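Local atomic coordinates of Cyp101j2 (Sphingobium yanoikuyae, PDB entry 5KYO), a protein that probably hydroxylates 1,8-cineole as a haem-containing cytochrome P450 monooxygenase. Residues Glu395-Asp407 against Val418-Val430. Residues are numbered along the deposited sequence; the frame is centred on the assembly and turned at random.
Sequences EWFARIPEFRIED and VGSVKPFVLEWPV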
loop_
_atom_site.group_PDB
_atom_site.type_symbol
_atom_site.label_atom_id
_atom_site.label_comp_id
_atom_site.label_asym_id
_atom_site.label_seq_id
_atom_site.Cartn_x
_atom_site.Cartn_y
_atom_site.Cartn_z
ATOM N N GLU A 395 -0.579 -14.771 -16.301
ATOM C CA GLU A 395 -1.600 -15.824 -16.278
ATOM C C GLU A 395 -2.999 -15.344 -16.664
ATOM O O GLU A 395 -3.766 -16.119 -17.221
ATOM C CB GLU A 395 -1.661 -16.489 -14.904
ATOM C CG GLU A 395 -0.343 -17.113 -14.492
ATOM C CD GLU A 395 0.130 -18.207 -15.450
ATOM O OE1 GLU A 395 -0.707 -18.803 -16.158
ATOM O OE2 GLU A 395 1.343 -18.479 -15.483
ATOM N N TRP A 396 -3.354 -14.099 -16.342
ATOM C CA TRP A 396 -4.659 -13.608 -16.722
ATOM C C TRP A 396 -4.702 -13.536 -18.252
ATOM O O TRP A 396 -5.611 -14.082 -18.883
ATOM C CB TRP A 396 -4.981 -12.228 -16.091
ATOM C CG TRP A 396 -6.421 -11.823 -16.340
ATOM C CD1 TRP A 396 -6.949 -11.346 -17.507
ATOM C CD2 TRP A 396 -7.510 -11.886 -15.410
ATOM N NE1 TRP A 396 -8.289 -11.117 -17.363
ATOM C CE2 TRP A 396 -8.664 -11.451 -16.088
ATOM C CE3 TRP A 396 -7.624 -12.289 -14.076
ATOM C CZ2 TRP A 396 -9.909 -11.377 -15.472
ATOM C CZ3 TRP A 396 -8.871 -12.216 -13.468
ATOM C CH2 TRP A 396 -9.990 -11.762 -14.165
ATOM N N PHE A 397 -3.702 -12.897 -18.856
ATOM C CA PHE A 397 -3.760 -12.676 -20.303
ATOM C C PHE A 397 -3.605 -13.975 -21.106
ATOM O O PHE A 397 -4.062 -14.052 -22.240
ATOM C CB PHE A 397 -2.715 -11.648 -20.739
ATOM C CG PHE A 397 -3.209 -10.231 -20.621
ATOM C CD1 PHE A 397 -4.088 -9.715 -21.559
ATOM C CD2 PHE A 397 -2.854 -9.453 -19.534
ATOM C CE1 PHE A 397 -4.558 -8.417 -21.443
ATOM C CE2 PHE A 397 -3.330 -8.160 -19.399
ATOM C CZ PHE A 397 -4.179 -7.639 -20.341
ATOM N N ALA A 398 -3.004 -15.003 -20.516
ATOM C CA ALA A 398 -2.941 -16.293 -21.200
ATOM C C ALA A 398 -4.330 -16.918 -21.347
ATOM O O ALA A 398 -4.585 -17.639 -22.325
ATOM C CB ALA A 398 -2.018 -17.260 -20.472
ATOM N N ARG A 399 -5.204 -16.648 -20.377
ATOM C CA ARG A 399 -6.482 -17.339 -20.226
ATOM C C ARG A 399 -7.730 -16.522 -20.574
ATOM O O ARG A 399 -8.698 -17.073 -21.087
ATOM C CB ARG A 399 -6.627 -17.858 -18.778
ATOM C CG ARG A 399 -5.547 -18.883 -18.402
ATOM C CD ARG A 399 -5.508 -19.286 -16.921
ATOM N NE ARG A 399 -4.687 -20.505 -16.794
ATOM C CZ ARG A 399 -3.365 -20.478 -16.792
ATOM N NH1 ARG A 399 -2.759 -19.301 -16.877
ATOM N NH2 ARG A 399 -2.644 -21.601 -16.719
ATOM N N ILE A 400 -7.721 -15.236 -20.233
ATOM C CA ILE A 400 -8.802 -14.293 -20.531
ATOM C C ILE A 400 -8.185 -13.048 -21.164
ATOM O O ILE A 400 -8.016 -12.023 -20.511
ATOM C CB ILE A 400 -9.612 -13.927 -19.249
ATOM C CG1 ILE A 400 -10.059 -15.209 -18.519
ATOM C CG2 ILE A 400 -10.816 -13.041 -19.580
ATOM C CD1 ILE A 400 -10.535 -14.995 -17.077
ATOM N N PRO A 401 -7.822 -13.154 -22.459
ATOM C CA PRO A 401 -7.128 -12.078 -23.162
ATOM C C PRO A 401 -8.018 -10.853 -23.282
ATOM O O PRO A 401 -7.493 -9.737 -23.238
ATOM C CB PRO A 401 -6.827 -12.681 -24.539
ATOM C CG PRO A 401 -7.790 -13.832 -24.685
ATOM C CD PRO A 401 -7.962 -14.361 -23.291
ATOM N N GLU A 402 -9.327 -11.075 -23.403
ATOM C CA GLU A 402 -10.260 -10.008 -23.751
ATOM C C GLU A 402 -11.435 -9.951 -22.771
ATOM O O GLU A 402 -12.163 -10.918 -22.569
ATOM C CB GLU A 402 -10.758 -10.174 -25.192
ATOM C CG GLU A 402 -11.925 -9.203 -25.611
ATOM C CD GLU A 402 -11.516 -7.746 -25.798
ATOM O OE1 GLU A 402 -10.312 -7.454 -25.845
ATOM O OE2 GLU A 402 -12.424 -6.871 -25.903
ATOM N N PHE A 403 -11.619 -8.787 -22.177
ATOM C CA PHE A 403 -12.589 -8.616 -21.123
ATOM C C PHE A 403 -12.908 -7.135 -21.011
ATOM O O PHE A 403 -12.220 -6.319 -21.609
ATOM C CB PHE A 403 -12.039 -9.154 -19.791
ATOM C CG PHE A 403 -10.681 -8.601 -19.434
ATOM C CD1 PHE A 403 -9.531 -9.135 -19.991
ATOM C CD2 PHE A 403 -10.564 -7.537 -18.546
ATOM C CE1 PHE A 403 -8.294 -8.622 -19.677
ATOM C CE2 PHE A 403 -9.322 -7.029 -18.212
ATOM C CZ PHE A 403 -8.188 -7.562 -18.780
ATOM N N ARG A 404 -13.916 -6.805 -20.217
ATOM C CA ARG A 404 -14.232 -5.408 -19.948
ATOM C C ARG A 404 -15.108 -5.313 -18.710
ATOM O O ARG A 404 -15.562 -6.323 -18.201
ATOM C CB ARG A 404 -14.944 -4.782 -21.146
ATOM C CG ARG A 404 -16.354 -5.320 -21.325
ATOM C CD ARG A 404 -17.175 -4.463 -22.273
ATOM N NE ARG A 404 -18.607 -4.732 -22.134
ATOM C CZ ARG A 404 -19.560 -4.105 -22.824
ATOM N NH1 ARG A 404 -19.222 -3.184 -23.714
ATOM N NH2 ARG A 404 -20.842 -4.414 -22.636
ATOM N N ILE A 405 -15.349 -4.103 -18.225
ATOM C CA ILE A 405 -16.300 -3.925 -17.131
ATOM C C ILE A 405 -17.669 -4.384 -17.591
ATOM O O ILE A 405 -18.056 -4.076 -18.712
ATOM C CB ILE A 405 -16.395 -2.445 -16.678
ATOM C CG1 ILE A 405 -15.009 -1.888 -16.338
ATOM C CG2 ILE A 405 -17.351 -2.333 -15.483
ATOM C CD1 ILE A 405 -14.360 -2.549 -15.142
ATOM N N GLU A 406 -18.407 -5.108 -16.752
ATOM C CA GLU A 406 -19.728 -5.562 -17.164
ATOM C C GLU A 406 -20.582 -4.355 -17.506
ATOM O O GLU A 406 -20.606 -3.376 -16.757
ATOM C CB GLU A 406 -20.409 -6.404 -16.092
ATOM C CG GLU A 406 -21.768 -6.974 -16.533
ATOM C CD GLU A 406 -22.242 -8.098 -15.618
ATOM O OE1 GLU A 406 -22.561 -7.824 -14.449
ATOM O OE2 GLU A 406 -22.284 -9.260 -16.060
ATOM N N ASP A 407 -21.226 -4.444 -18.671
ATOM C CA ASP A 407 -22.091 -3.413 -19.226
ATOM C C ASP A 407 -21.344 -2.098 -19.395
ATOM O O ASP A 407 -21.957 -1.031 -19.545
ATOM C CB ASP A 407 -23.331 -3.262 -18.342
ATOM C CG ASP A 407 -24.160 -4.548 -18.285
ATOM O OD1 ASP A 407 -24.315 -5.195 -19.345
ATOM O OD2 ASP A 407 -24.646 -4.925 -17.198
ATOM N N VAL A 418 -5.177 3.586 2.038
ATOM C CA VAL A 418 -4.935 2.950 0.745
ATOM C C VAL A 418 -6.181 3.197 -0.120
ATOM O O VAL A 418 -7.279 2.709 0.177
ATOM C CB VAL A 418 -4.618 1.433 0.860
ATOM C CG1 VAL A 418 -4.209 0.911 -0.468
ATOM C CG2 VAL A 418 -3.482 1.185 1.884
ATOM N N GLY A 419 -6.013 4.015 -1.155
ATOM C CA GLY A 419 -7.080 4.273 -2.118
ATOM C C GLY A 419 -7.502 3.016 -2.845
ATOM O O GLY A 419 -6.770 2.019 -2.819
ATOM N N SER A 420 -8.664 3.069 -3.503
ATOM C CA SER A 420 -9.255 1.906 -4.177
ATOM C C SER A 420 -10.312 2.269 -5.227
ATOM O O SER A 420 -10.947 3.319 -5.160
ATOM C CB SER A 420 -9.908 0.964 -3.166
ATOM O OG SER A 420 -10.927 1.623 -2.424
ATOM N N VAL A 421 -10.468 1.372 -6.196
ATOM C CA VAL A 421 -11.644 1.310 -7.053
ATOM C C VAL A 421 -12.626 0.421 -6.290
ATOM O O VAL A 421 -12.261 -0.669 -5.846
ATOM C CB VAL A 421 -11.333 0.684 -8.458
ATOM C CG1 VAL A 421 -12.551 0.731 -9.365
ATOM C CG2 VAL A 421 -10.124 1.327 -9.111
ATOM N N LYS A 422 -13.844 0.894 -6.082
ATOM C CA LYS A 422 -14.875 0.083 -5.450
ATOM C C LYS A 422 -15.156 -1.158 -6.318
ATOM O O LYS A 422 -14.970 -1.110 -7.562
ATOM C CB LYS A 422 -16.147 0.910 -5.227
ATOM C CG LYS A 422 -15.931 2.126 -4.333
ATOM C CD LYS A 422 -17.244 2.777 -3.963
ATOM C CE LYS A 422 -17.060 4.007 -3.069
ATOM N NZ LYS A 422 -18.274 4.876 -3.149
ATOM N N PRO A 423 -15.578 -2.267 -5.673
ATOM C CA PRO A 423 -15.719 -3.582 -6.313
ATOM C C PRO A 423 -16.389 -3.525 -7.677
ATOM O O PRO A 423 -17.450 -2.924 -7.827
ATOM C CB PRO A 423 -16.575 -4.364 -5.315
ATOM C CG PRO A 423 -16.142 -3.825 -3.986
ATOM C CD PRO A 423 -15.833 -2.350 -4.215
ATOM N N PHE A 424 -15.757 -4.133 -8.670
ATOM C CA PHE A 424 -16.307 -4.080 -10.026
ATOM C C PHE A 424 -16.397 -5.478 -10.621
ATOM O O PHE A 424 -15.731 -6.402 -10.174
ATOM C CB PHE A 424 -15.454 -3.170 -10.915
ATOM C CG PHE A 424 -13.997 -3.562 -10.970
ATOM C CD1 PHE A 424 -13.096 -3.099 -10.012
ATOM C CD2 PHE A 424 -13.524 -4.395 -11.980
ATOM C CE1 PHE A 424 -11.747 -3.467 -10.066
ATOM C CE2 PHE A 424 -12.182 -4.753 -12.049
ATOM C CZ PHE A 424 -11.294 -4.297 -11.081
ATOM N N VAL A 425 -17.229 -5.616 -11.643
ATOM C CA VAL A 425 -17.449 -6.895 -12.279
ATOM C C VAL A 425 -16.833 -6.857 -13.675
ATOM O O VAL A 425 -17.016 -5.877 -14.431
ATOM C CB VAL A 425 -18.965 -7.219 -12.342
ATOM C CG1 VAL A 425 -19.259 -8.394 -13.265
ATOM C CG2 VAL A 425 -19.498 -7.492 -10.928
ATOM N N LEU A 426 -16.085 -7.908 -13.998
ATOM C CA LEU A 426 -15.515 -8.085 -15.329
ATOM C C LEU A 426 -16.296 -9.148 -16.072
ATOM O O LEU A 426 -16.851 -10.037 -15.460
ATOM C CB LEU A 426 -14.047 -8.494 -15.255
ATOM C CG LEU A 426 -13.037 -7.523 -14.644
ATOM C CD1 LEU A 426 -11.628 -8.125 -14.691
ATOM C CD2 LEU A 426 -13.091 -6.179 -15.378
ATOM N N GLU A 427 -16.352 -9.029 -17.396
ATOM C CA GLU A 427 -17.056 -9.988 -18.238
ATOM C C GLU A 427 -16.195 -10.283 -19.439
ATOM O O GLU A 427 -15.407 -9.434 -19.874
ATOM C CB GLU A 427 -18.427 -9.457 -18.684
ATOM C CG GLU A 427 -18.359 -8.213 -19.546
ATOM C CD GLU A 427 -19.726 -7.806 -20.117
ATOM O OE1 GLU A 427 -20.633 -8.659 -20.189
ATOM O OE2 GLU A 427 -19.900 -6.621 -20.478
ATOM N N TRP A 428 -16.338 -11.499 -19.965
ATOM C CA TRP A 428 -15.563 -11.962 -21.121
ATOM C C TRP A 428 -16.379 -12.966 -21.921
ATOM O O TRP A 428 -17.311 -13.563 -21.387
ATOM C CB TRP A 428 -14.231 -12.598 -20.678
ATOM C CG TRP A 428 -14.363 -13.645 -19.663
ATOM C CD1 TRP A 428 -14.511 -15.005 -19.868
ATOM C CD2 TRP A 428 -14.289 -13.478 -18.231
ATOM N NE1 TRP A 428 -14.559 -15.656 -18.655
ATOM C CE2 TRP A 428 -14.431 -14.742 -17.646
ATOM C CE3 TRP A 428 -14.130 -12.355 -17.414
ATOM C CZ2 TRP A 428 -14.421 -14.935 -16.253
ATOM C CZ3 TRP A 428 -14.122 -12.543 -16.036
ATOM C CH2 TRP A 428 -14.274 -13.820 -15.472
ATOM N N PRO A 429 -16.042 -13.150 -23.211
ATOM C CA PRO A 429 -16.764 -14.155 -23.990
ATOM C C PRO A 429 -16.422 -15.571 -23.530
ATOM O O PRO A 429 -15.281 -15.840 -23.169
ATOM C CB PRO A 429 -16.301 -13.884 -25.435
ATOM C CG PRO A 429 -14.975 -13.229 -25.288
ATOM C CD PRO A 429 -15.074 -12.401 -24.035
ATOM N N VAL A 430 -17.449 -16.420 -23.533
ATOM C CA VAL A 430 -17.468 -17.816 -23.094
ATOM C C VAL A 430 -16.604 -18.088 -21.879
ATOM O O VAL A 430 -16.997 -17.731 -20.763
ATOM C CB VAL A 430 -17.097 -18.728 -24.261
ATOM C CG1 VAL A 430 -17.177 -20.164 -23.880
ATOM C CG2 VAL A 430 -18.086 -18.501 -25.329
HETATM O O HOH W 1 -22.036 -10.321 -18.326
#
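Arg-404 and Glu-427 face each other as a hydrogen-bonded antiparallel pair. Two backbone bonds join them, Arg-404 N to Glu-427 O and Glu-427 N to Arg-404 O. Their side chains run side by side on the same face of the sheet and form a salt bridge, with Arg-404 NE 2.8 Å from Glu-427 OE2. Arg-404 NH2 reaches the same oxygen, which lies in the guanidinium plane. The two flat groups are turned 33° apart. Asp-407 N gives Glu-427 OE2 a third N-H, 3.1 Å away and from above the carboxylate plane. Glu-427 CG sits between its backbone N and carbonyl carbon (chi1 63°), and the extended chain beyond carries OE2 across to these donors. A water links Glu-427 OE1 to Glu-406 OE2, which also has a salt bridge to Arg-169. Glu-406 N bonds to Val-425 O at 2.8 Å.

Beside the pair, apolar side chains of both segments meet. Leu-426 CD1 lies 3.8 Å from Trp-396 CZ2 and also touches the Phe-403 ring. Ile-405 CD1 meets Leu-426 CD2 and Phe-424 CD2. Ile-400 CG2 makes a CH-pi contact over the five-membered ring of Trp-428, 4.0 Å from its centroid. Ile-400 CD1 covers the same indole. Trp-428 NE1 bonds to Arg-165 O, which helps to fix the ring.

Further out, Phe-172 and Phe-176 meet the Trp-396 ring, and Cys-170 bonds to the backbone of Leu-426. Strand 404-405, just after helix 382-399, and strand 169-171 flank the near-C-terminal strand 425-427 in what corresponds to the small three-stranded antiparallel sheet (beta-3) of the cytochrome P450 fold.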